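Local structure of putative isochorismatase (Bordetella bronchiseptica, 3UAO) at residues Gly111-Thr114 with Leu115-His118; Val94-Asp98 with Asp99-Asn103. The protein catalyses the hydrolysis of maleamate to maleate and ammonia, a step in the bacterial degradation of nicotinate (vitamin B3). All coordinates share one frame; numbering follows the deposited sequence.

Overall arrangement
Both contacts are turns in the long connection that leaves strand 87-93 and returns, through helix 105-108, to its parallel neighbour 135-139. Contact 2 comes first in the chain, and the two centres lie about 8 Å apart. Each is partly buried. In contact 1, M112 and L115 turn an apolar side to strand 87-93 and helix 54-57; contact 2, rich in aspartates, ties side-chain oxygens to backbone N-H groups in two of its four bonds, one of them weak, and also meets a second subunit, which contact 1 does not. K116 joins them: its NZ lies 2.7 Å from D99 OD1 and 2.8 Å from A96 O, the latter a probable hydrogen bond.

Contact 1. Residues Gly111-Thr114 with Leu115-His118; sequences GMLT and LKEH
The ammonium group of K116 reaches back to the carbonyl of L113, with NZ 2.7 Å from L113 O and nearly along the C=O axis (167°). The same nitrogen forms a salt bridge to D99 and a probable hydrogen bond to A96 O, so three oxygens lie round the charged nitrogen. The lysine chain folds at its second torsion (chi2 -60°) and then runs extended, which carries CD and CE alongside the L113 carbonyl and brings NZ beside L113 CG. Nearer the backbone, K116 CG rests 3.4 Å from T114 O.

G111-T114 is the end of a 3-10 segment, and its last turn is tied twice. T114 OG1 donates to G111 O at 2.7 Å, 16° from the carbonyl plane, and T114 N adds a longer bond to the same oxygen. One residue on, L115 N donates to M112 O at 3.2 Å. The chain then swings away through an inverse gamma turn centred on L115, which places T114 O 3.0 Å from K116 N. This turn belongs to the connection between the neighbouring parallel strands 87-93 and 135-139 of the Rossmann-like isochorismatase fold.

M112 and L115 run side by side, pointing the same way. Their contact is between methyl groups, M112 CE to L115 CD1 at 4.1 Å, and both side chains also pack on I93 and F56, M112 on F105 as well. An acetate ion, probably from the crystallisation liquor, lies about 6 Å from the M112 side chain.

Contact 2. Residues Val94-Asp98 with Asp99-Asn103; sequences VYADD and DADGN
Y95, D98 and D99 bury most against their chain neighbours here, and each is engaged in a different way. The loop follows strand 87-93 and leads into helix 105-108, on the side of the chain that meets the second subunit. The Y95 ring stands almost perpendicular to the N103 amide, their planes 83° apart, and meets it at the ring edge. Its hydroxyl donates to N103 OD1, with OH to OD1 2.9 Å, from a position tilted out of the amide plane. N103 ND2 in turn binds S140 O, and the N103 side chain caps a backbone N just after it, where the chain turns into helix 105-108. At the root of the Y95 side chain, D101 OD1 lies beside CB and takes a nearly straight bond from A96 N (2.8 Å, 164°) on its syn side.

D99 is the corner shared by two successive type I turns, A96-D99 and D99-G102. Its N donates to A96 O at 2.8 Å, and its O receives G102 N at 3.0 Å, its carboxylate, OD1 foremost, being held by K116.

D98 turns its carboxylate back over its own backbone (chi1 66°), bringing OD1 to 3.1 Å from A100 N. The bond is weak but has the form of an Asx turn. D98 OD2 is bound by G133 N of the second subunit, while methyl groups of A96 and A100 touch at 4.0 Å, CB to CB.

Backbone N-H groups, one of them from the second subunit, would thus probably ease the charge of D98 and D101, and K116 that of D99.

Contact 1. Residues Gly111-Thr114 with Leu115-His118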
ATOM      1  N   GLY A 111     -11.765 -20.703 -10.055  1.00 23.44           N
ATOM      2  CA  GLY A 111     -11.068 -20.883 -11.323  1.00 24.23           C
ATOM      3  C   GLY A 111      -9.916 -19.928 -11.605  1.00 24.04           C
ATOM      4  O   GLY A 111      -9.120 -20.159 -12.514  1.00 24.15           O
ATOM      5  N   MET A 112      -9.845 -18.844 -10.845  1.00 23.72           N
ATOM      6  CA  MET A 112      -8.734 -17.900 -10.926  1.00 23.44           C
ATOM      7  C   MET A 112      -7.468 -18.542 -10.459  1.00 24.10           C
ATOM      8  O   MET A 112      -6.403 -18.097 -10.779  1.00 24.91           O
ATOM      9  CB  MET A 112      -8.962 -16.724 -10.008  1.00 22.98           C
ATOM     10  CG  MET A 112     -10.233 -15.948 -10.257  1.00 24.77           C
ATOM     11  SD  MET A 112     -10.111 -14.849 -11.666  1.00 27.55           S
ATOM     12  CE  MET A 112     -10.876 -15.872 -12.924  1.00 25.90           C
ATOM     13  N   LEU A 113      -7.599 -19.587  -9.662  1.00 24.98           N
ATOM     14  CA  LEU A 113      -6.476 -20.276  -9.100  1.00 25.18           C
ATOM     15  C   LEU A 113      -5.774 -21.099 -10.147  1.00 25.90           C
ATOM     16  O   LEU A 113      -4.698 -21.590  -9.885  1.00 27.20           O
ATOM     17  CB  LEU A 113      -6.967 -21.206  -7.982  1.00 25.76           C
ATOM     18  CG  LEU A 113      -5.925 -21.779  -7.048  1.00 24.66           C
ATOM     19  CD1 LEU A 113      -5.296 -20.618  -6.282  1.00 24.28           C
ATOM     20  CD2 LEU A 113      -6.579 -22.812  -6.131  1.00 24.99           C
ATOM     21  N   THR A 114      -6.399 -21.285 -11.307  1.00 25.99           N
ATOM     22  CA  THR A 114      -5.819 -22.062 -12.394  1.00 25.69           C
ATOM     23  C   THR A 114      -5.048 -21.165 -13.332  1.00 24.80           C
ATOM     24  O   THR A 114      -4.401 -21.655 -14.230  1.00 24.77           O
ATOM     25  CB  THR A 114      -6.907 -22.759 -13.210  1.00 26.89           C
ATOM     26  OG1 THR A 114      -7.585 -21.794 -14.019  1.00 25.79           O
ATOM     27  CG2 THR A 114      -7.918 -23.478 -12.285  1.00 26.34           C
ATOM     28  N   LEU A 115      -5.129 -19.848 -13.116  1.00 23.78           N
ATOM     29  CA  LEU A 115      -4.350 -18.856 -13.870  1.00 23.25           C
ATOM     30  C   LEU A 115      -2.869 -18.819 -13.467  1.00 23.75           C
ATOM     31  O   LEU A 115      -2.440 -17.969 -12.708  1.00 23.89           O
ATOM     32  CB  LEU A 115      -4.980 -17.468 -13.743  1.00 21.62           C
ATOM     33  CG  LEU A 115      -6.358 -17.396 -14.421  1.00 23.39           C
ATOM     34  CD1 LEU A 115      -7.019 -16.000 -14.322  1.00 20.15           C
ATOM     35  CD2 LEU A 115      -6.287 -17.883 -15.916  1.00 19.08           C
ATOM     36  N   LYS A 116      -2.088 -19.744 -14.016  1.00 24.87           N
ATOM     37  CA  LYS A 116      -0.710 -19.928 -13.631  1.00 25.04           C
ATOM     38  C   LYS A 116       0.179 -19.258 -14.679  1.00 25.64           C
ATOM     39  O   LYS A 116      -0.285 -18.846 -15.737  1.00 26.26           O
ATOM     40  CB  LYS A 116      -0.408 -21.405 -13.482  1.00 25.77           C
ATOM     41  CG  LYS A 116      -1.453 -22.184 -12.678  1.00 25.13           C
ATOM     42  CD  LYS A 116      -1.610 -21.665 -11.271  1.00 23.78           C
ATOM     43  CE  LYS A 116      -2.058 -22.769 -10.292  1.00 23.54           C
ATOM     44  NZ  LYS A 116      -2.230 -22.214  -8.922  1.00 21.39           N
ATOM     45  N   GLU A 117       1.446 -19.097 -14.363  1.00 25.76           N
ATOM     46  CA  GLU A 117       2.307 -18.264 -15.175  1.00 26.54           C
ATOM     47  C   GLU A 117       2.364 -18.761 -16.638  1.00 28.60           C
ATOM     48  O   GLU A 117       2.313 -17.954 -17.582  1.00 29.15           O
ATOM     49  CB  GLU A 117       3.685 -18.165 -14.520  1.00 25.40           C
ATOM     50  CG  GLU A 117       4.739 -17.368 -15.286  1.00 25.44           C
ATOM     51  CD  GLU A 117       4.324 -15.960 -15.621  1.00 23.68           C
ATOM     52  OE1 GLU A 117       3.839 -15.242 -14.721  1.00 22.77           O
ATOM     53  OE2 GLU A 117       4.495 -15.572 -16.798  1.00 24.32           O
ATOM     54  N   HIS A 118       2.402 -20.080 -16.819  1.00 30.52           N
ATOM     55  CA  HIS A 118       2.565 -20.698 -18.137  1.00 31.64           C
ATOM     56  C   HIS A 118       1.285 -21.350 -18.662  1.00 32.61           C
ATOM     57  O   HIS A 118       1.275 -21.931 -19.738  1.00 33.62           O
ATOM     58  CB  HIS A 118       3.726 -21.692 -18.057  1.00 32.20           C
ATOM     59  CG  HIS A 118       4.993 -21.078 -17.542  1.00 30.95           C
ATOM     60  ND1 HIS A 118       5.792 -20.264 -18.316  1.00 30.19           N
ATOM     61  CD2 HIS A 118       5.580 -21.128 -16.322  1.00 31.91           C
ATOM     62  CE1 HIS A 118       6.823 -19.851 -17.601  1.00 30.83           C
ATOM     63  NE2 HIS A 118       6.721 -20.364 -16.387  1.00 30.73           N
TER

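Contact 2. Residues Val94-Asp98 with Asp99-Asn103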
ATOM      1  N   VAL A  94      -2.040 -13.892 -12.047  1.00 12.97           N
ATOM      2  CA  VAL A  94      -1.116 -15.027 -11.926  1.00 12.81           C
ATOM      3  C   VAL A  94      -0.989 -15.502 -10.480  1.00 13.12           C
ATOM      4  O   VAL A  94      -0.581 -14.745  -9.592  1.00 12.83           O
ATOM      5  CB  VAL A  94       0.279 -14.669 -12.412  1.00 13.15           C
ATOM      6  CG1 VAL A  94       1.286 -15.810 -12.049  1.00 13.64           C
ATOM      7  CG2 VAL A  94       0.296 -14.364 -13.908  1.00 12.65           C
ATOM      8  N   TYR A  95      -1.318 -16.763 -10.241  1.00 14.44           N
ATOM      9  CA  TYR A  95      -0.987 -17.433  -8.973  1.00 14.65           C
ATOM     10  C   TYR A  95       0.212 -18.357  -9.155  1.00 15.70           C
ATOM     11  O   TYR A  95       0.552 -18.718 -10.287  1.00 14.72           O
ATOM     12  CB  TYR A  95      -2.163 -18.261  -8.491  1.00 14.84           C
ATOM     13  CG  TYR A  95      -3.351 -17.446  -7.991  1.00 15.34           C
ATOM     14  CD1 TYR A  95      -3.550 -17.231  -6.627  1.00 15.35           C
ATOM     15  CD2 TYR A  95      -4.280 -16.946  -8.861  1.00 14.93           C
ATOM     16  CE1 TYR A  95      -4.629 -16.506  -6.159  1.00 15.10           C
ATOM     17  CE2 TYR A  95      -5.379 -16.195  -8.396  1.00 14.74           C
ATOM     18  CZ  TYR A  95      -5.535 -15.987  -7.048  1.00 13.59           C
ATOM     19  OH  TYR A  95      -6.595 -15.267  -6.567  1.00 13.21           O
ATOM     20  N   ALA A  96       0.807 -18.757  -8.020  1.00 16.43           N
ATOM     21  CA  ALA A  96       1.875 -19.748  -7.982  1.00 17.86           C
ATOM     22  C   ALA A  96       1.357 -21.139  -8.367  1.00 18.98           C
ATOM     23  O   ALA A  96       0.268 -21.522  -7.978  1.00 17.97           O
ATOM     24  CB  ALA A  96       2.554 -19.797  -6.579  1.00 17.46           C
ATOM     25  N   ASP A  97       2.197 -21.861  -9.114  1.00 20.75           N
ATOM     26  CA  ASP A  97       1.938 -23.229  -9.612  1.00 22.82           C
ATOM     27  C   ASP A  97       1.400 -24.177  -8.533  1.00 23.34           C
ATOM     28  O   ASP A  97       0.471 -24.948  -8.799  1.00 23.81           O
ATOM     29  CB  ASP A  97       3.209 -23.832 -10.246  1.00 23.33           C
ATOM     30  CG  ASP A  97       3.518 -23.258 -11.635  1.00 25.45           C
ATOM     31  OD1 ASP A  97       2.757 -22.394 -12.141  1.00 24.62           O
ATOM     32  OD2 ASP A  97       4.537 -23.692 -12.240  1.00 29.41           O
ATOM     33  N   ASP A  98       1.946 -24.082  -7.324  1.00 23.41           N
ATOM     34  CA  ASP A  98       1.482 -24.910  -6.201  1.00 25.20           C
ATOM     35  C   ASP A  98       0.347 -24.283  -5.339  1.00 24.85           C
ATOM     36  O   ASP A  98       0.112 -24.723  -4.211  1.00 25.02           O
ATOM     37  CB  ASP A  98       2.690 -25.337  -5.312  1.00 26.27           C
ATOM     38  CG  ASP A  98       3.367 -24.160  -4.590  1.00 25.81           C
ATOM     39  OD1 ASP A  98       2.976 -22.994  -4.828  1.00 26.83           O
ATOM     40  OD2 ASP A  98       4.302 -24.415  -3.790  1.00 27.74           O
ATOM     41  N   ASP A  99      -0.333 -23.253  -5.858  1.00 24.26           N
ATOM     42  CA  ASP A  99      -1.360 -22.538  -5.085  1.00 23.78           C
ATOM     43  C   ASP A  99      -0.832 -21.881  -3.786  1.00 22.29           C
ATOM     44  O   ASP A  99      -1.608 -21.664  -2.860  1.00 20.98           O
ATOM     45  CB  ASP A  99      -2.511 -23.497  -4.706  1.00 24.76           C
ATOM     46  CG  ASP A  99      -2.965 -24.394  -5.864  1.00 26.73           C
ATOM     47  OD1 ASP A  99      -2.713 -24.028  -7.027  1.00 27.77           O
ATOM     48  OD2 ASP A  99      -3.606 -25.445  -5.594  1.00 28.42           O
ATOM     49  N   ALA A 100       0.477 -21.605  -3.708  1.00 21.62           N
ATOM     50  CA  ALA A 100       1.108 -21.030  -2.491  1.00 20.46           C
ATOM     51  C   ALA A 100       0.453 -19.728  -2.068  1.00 19.12           C
ATOM     52  O   ALA A 100       0.225 -19.471  -0.898  1.00 18.32           O
ATOM     53  CB  ALA A 100       2.573 -20.773  -2.724  1.00 20.43           C
ATOM     54  N   ASP A 101       0.156 -18.907  -3.058  1.00 18.42           N
ATOM     55  CA  ASP A 101      -0.494 -17.630  -2.829  1.00 17.39           C
ATOM     56  C   ASP A 101      -2.014 -17.663  -3.023  1.00 16.70           C
ATOM     57  O   ASP A 101      -2.594 -16.634  -3.289  1.00 15.86           O
ATOM     58  CB  ASP A 101       0.136 -16.566  -3.739  1.00 17.02           C
ATOM     59  CG  ASP A 101       0.113 -16.942  -5.190  1.00 16.54           C
ATOM     60  OD1 ASP A 101      -0.242 -18.085  -5.546  1.00 18.00           O
ATOM     61  OD2 ASP A 101       0.510 -16.090  -5.984  1.00 16.94           O
ATOM     62  N   GLY A 102      -2.626 -18.850  -2.907  1.00 17.65           N
ATOM     63  CA  GLY A 102      -4.091 -19.034  -2.959  1.00 17.48           C
ATOM     64  C   GLY A 102      -4.704 -18.149  -1.871  1.00 17.47           C
ATOM     65  O   GLY A 102      -4.180 -18.099  -0.757  1.00 18.17           O
ATOM     66  N   ASN A 103      -5.774 -17.419  -2.183  1.00 16.64           N
ATOM     67  CA  ASN A 103      -6.184 -16.318  -1.310  1.00 15.34           C
ATOM     68  C   ASN A 103      -7.700 -16.250  -1.118  1.00 14.81           C
ATOM     69  O   ASN A 103      -8.371 -17.257  -1.281  1.00 14.77           O
ATOM     70  CB  ASN A 103      -5.530 -15.005  -1.776  1.00 14.59           C
ATOM     71  CG  ASN A 103      -6.014 -14.558  -3.130  1.00 15.31           C
ATOM     72  OD1 ASN A 103      -6.937 -15.168  -3.705  1.00 14.31           O
ATOM     73  ND2 ASN A 103      -5.391 -13.484  -3.663  1.00 10.35           N
TER